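Local coordinates for Low molecular weight phosphotyrosine phosphatase family protein (Streptococcus pyogenes, PDB 5GOT), which probably hydrolyses phosphotyrosine in proteins, as a member of the low molecular weight protein tyrosine phosphatase family, at residues Lys104-Arg109 against Gln134-Arg139. Sequence-based numbering, arbitrary orientation.
Sequences KIYLFR and QDWLSR
The indole of Trp136 spans from helix 122-140 to the C-terminal end of strand 105-107, and its NE1 donates a hydrogen bond to Phe108 O at 2.8 Å. The oxygen receives it on a lone pair, in the carbonyl plane, but the N-H...O angle of 138° shows a bent bond. Farther along the same ring edge, Trp136 CZ2 lies 3.4 Å from Leu107 O, which sits in the ring plane. The six-membered ring points its edge at the face of Tyr106 in an offset edge-to-face pair, planes at 84° and centroids 5.4 Å apart. Trp136 CH2 to Tyr106 CD2, 3.6 Å, is their closest contact. Phe108 meets the five-membered ring obliquely, CE1 3.9 Å from Trp136 CD1; although its CB points away from the helix, CG is anti to the backbone N (chi1 -179°), beside the carbonyl carbon, and the ring comes back against the indole. Arg139 NH2 lies 4.2 Å from Tyr106 CE2, at the phenol edge. Tyr106 and Phe108 pair with Gly84 by backbone hydrogen bonds, tying this segment to strand 81-84. This aromatic cluster joins the last helix but one to the edge strand of the four-stranded parallel sheet, in the alpha/beta fold of low molecular weight phosphatases.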
loop_
_atom_site.group_PDB
_atom_site.type_symbol
_atom_site.label_atom_id
_atom_site.label_comp_id
_atom_site.label_asym_id
_atom_site.label_seq_id
_atom_site.Cartn_x
_atom_site.Cartn_y
_atom_site.Cartn_z
ATOM N N LYS A 104 -1.988 12.370 8.395
ATOM C CA LYS A 104 -1.996 11.667 7.114
ATOM C C LYS A 104 -1.692 10.174 7.236
ATOM O O LYS A 104 -1.651 9.484 6.213
ATOM C CB LYS A 104 -1.033 12.322 6.110
ATOM C CG LYS A 104 0.040 13.195 6.688
ATOM C CD LYS A 104 1.035 13.666 5.616
ATOM C CE LYS A 104 0.501 14.819 4.763
ATOM N NZ LYS A 104 1.576 15.337 3.842
ATOM N N ILE A 105 -1.517 9.646 8.444
ATOM C CA ILE A 105 -1.108 8.251 8.623
ATOM C C ILE A 105 -2.302 7.416 9.075
ATOM O O ILE A 105 -2.968 7.741 10.070
ATOM C CB ILE A 105 0.069 8.157 9.605
ATOM C CG1 ILE A 105 1.267 8.940 9.020
ATOM C CG2 ILE A 105 0.452 6.710 9.863
ATOM C CD1 ILE A 105 2.487 9.020 9.930
ATOM N N TYR A 106 -2.566 6.329 8.337
ATOM C CA TYR A 106 -3.740 5.483 8.502
ATOM C C TYR A 106 -3.335 4.016 8.581
ATOM O O TYR A 106 -2.314 3.602 8.030
ATOM C CB TYR A 106 -4.725 5.610 7.322
ATOM C CG TYR A 106 -5.311 6.994 7.067
ATOM C CD1 TYR A 106 -4.562 7.978 6.428
ATOM C CD2 TYR A 106 -6.630 7.292 7.413
ATOM C CE1 TYR A 106 -5.091 9.233 6.170
ATOM C CE2 TYR A 106 -7.175 8.559 7.154
ATOM C CZ TYR A 106 -6.396 9.514 6.524
ATOM O OH TYR A 106 -6.893 10.774 6.244
ATOM N N LEU A 107 -4.171 3.227 9.242
ATOM C CA LEU A 107 -4.058 1.776 9.207
ATOM C C LEU A 107 -4.855 1.236 8.023
ATOM O O LEU A 107 -6.021 1.595 7.840
ATOM C CB LEU A 107 -4.568 1.171 10.515
ATOM C CG LEU A 107 -4.473 -0.355 10.617
ATOM C CD1 LEU A 107 -3.022 -0.797 10.579
ATOM C CD2 LEU A 107 -5.137 -0.821 11.909
ATOM N N PHE A 108 -4.229 0.348 7.240
ATOM C CA PHE A 108 -4.868 -0.174 6.033
ATOM C C PHE A 108 -6.242 -0.780 6.307
ATOM O O PHE A 108 -7.181 -0.562 5.533
ATOM C CB PHE A 108 -3.963 -1.215 5.361
ATOM C CG PHE A 108 -4.535 -1.773 4.094
ATOM C CD1 PHE A 108 -4.377 -1.096 2.892
ATOM C CD2 PHE A 108 -5.208 -2.994 4.095
ATOM C CE1 PHE A 108 -4.900 -1.608 1.712
ATOM C CE2 PHE A 108 -5.727 -3.514 2.927
ATOM C CZ PHE A 108 -5.580 -2.814 1.729
ATOM N N ARG A 109 -6.372 -1.568 7.374
ATOM C CA ARG A 109 -7.658 -2.139 7.735
ATOM C C ARG A 109 -7.639 -2.455 9.223
ATOM O O ARG A 109 -6.619 -2.891 9.760
ATOM C CB ARG A 109 -7.980 -3.400 6.906
ATOM C CG ARG A 109 -7.155 -4.627 7.267
ATOM C CD ARG A 109 -7.516 -5.845 6.386
ATOM N NE ARG A 109 -8.912 -6.262 6.514
ATOM C CZ ARG A 109 -9.361 -7.114 7.435
ATOM N NH1 ARG A 109 -8.527 -7.632 8.326
ATOM N NH2 ARG A 109 -10.647 -7.442 7.474
ATOM N N GLN A 134 -10.876 -1.847 -1.907
ATOM C CA GLN A 134 -12.241 -1.429 -2.218
ATOM C C GLN A 134 -12.761 -0.451 -1.172
ATOM O O GLN A 134 -13.420 0.538 -1.511
ATOM C CB GLN A 134 -13.163 -2.647 -2.312
ATOM C CG GLN A 134 -13.089 -3.382 -3.646
ATOM C CD GLN A 134 -13.573 -2.522 -4.803
ATOM O OE1 GLN A 134 -14.392 -1.616 -4.618
ATOM N NE2 GLN A 134 -13.055 -2.790 -6.003
ATOM N N ASP A 135 -12.468 -0.710 0.104
ATOM C CA ASP A 135 -12.913 0.185 1.162
ATOM C C ASP A 135 -12.240 1.544 1.062
ATOM O O ASP A 135 -12.899 2.573 1.238
ATOM C CB ASP A 135 -12.663 -0.445 2.524
ATOM C CG ASP A 135 -13.576 -1.631 2.783
ATOM O OD1 ASP A 135 -14.461 -1.912 1.933
ATOM O OD2 ASP A 135 -13.418 -2.266 3.843
ATOM N N TRP A 136 -10.931 1.573 0.778
ATOM C CA TRP A 136 -10.249 2.856 0.617
ATOM C C TRP A 136 -10.820 3.644 -0.553
ATOM O O TRP A 136 -10.945 4.872 -0.479
ATOM C CB TRP A 136 -8.738 2.655 0.457
ATOM C CG TRP A 136 -8.115 2.414 1.792
ATOM C CD1 TRP A 136 -7.551 1.248 2.249
ATOM C CD2 TRP A 136 -8.067 3.338 2.882
ATOM N NE1 TRP A 136 -7.141 1.404 3.554
ATOM C CE2 TRP A 136 -7.444 2.681 3.961
ATOM C CE3 TRP A 136 -8.491 4.663 3.050
ATOM C CZ2 TRP A 136 -7.230 3.305 5.187
ATOM C CZ3 TRP A 136 -8.270 5.282 4.265
ATOM C CH2 TRP A 136 -7.649 4.607 5.318
ATOM N N LEU A 137 -11.209 2.957 -1.625
ATOM C CA LEU A 137 -11.832 3.644 -2.752
ATOM C C LEU A 137 -13.114 4.351 -2.321
ATOM O O LEU A 137 -13.324 5.528 -2.635
ATOM C CB LEU A 137 -12.120 2.641 -3.866
ATOM C CG LEU A 137 -12.499 3.216 -5.227
ATOM C CD1 LEU A 137 -11.261 3.722 -5.948
ATOM C CD2 LEU A 137 -13.258 2.164 -6.060
ATOM N N SER A 138 -13.984 3.640 -1.597
ATOM C CA SER A 138 -15.238 4.235 -1.160
ATOM C C SER A 138 -14.993 5.343 -0.148
ATOM O O SER A 138 -15.796 6.273 -0.030
ATOM C CB SER A 138 -16.146 3.168 -0.560
ATOM O OG SER A 138 -15.748 2.904 0.769
ATOM N N ARG A 139 -13.883 5.265 0.573
ATOM C CA ARG A 139 -13.555 6.293 1.542
ATOM C C ARG A 139 -12.991 7.544 0.872
ATOM O O ARG A 139 -13.324 8.670 1.265
ATOM C CB ARG A 139 -12.565 5.717 2.549
ATOM C CG ARG A 139 -12.355 6.558 3.748
ATOM C CD ARG A 139 -12.886 5.887 5.008
ATOM N NE ARG A 139 -12.377 6.657 6.132
ATOM C CZ ARG A 139 -11.475 6.218 7.000
ATOM N NH1 ARG A 139 -11.023 4.970 6.919
ATOM N NH2 ARG A 139 -11.049 7.027 7.967
#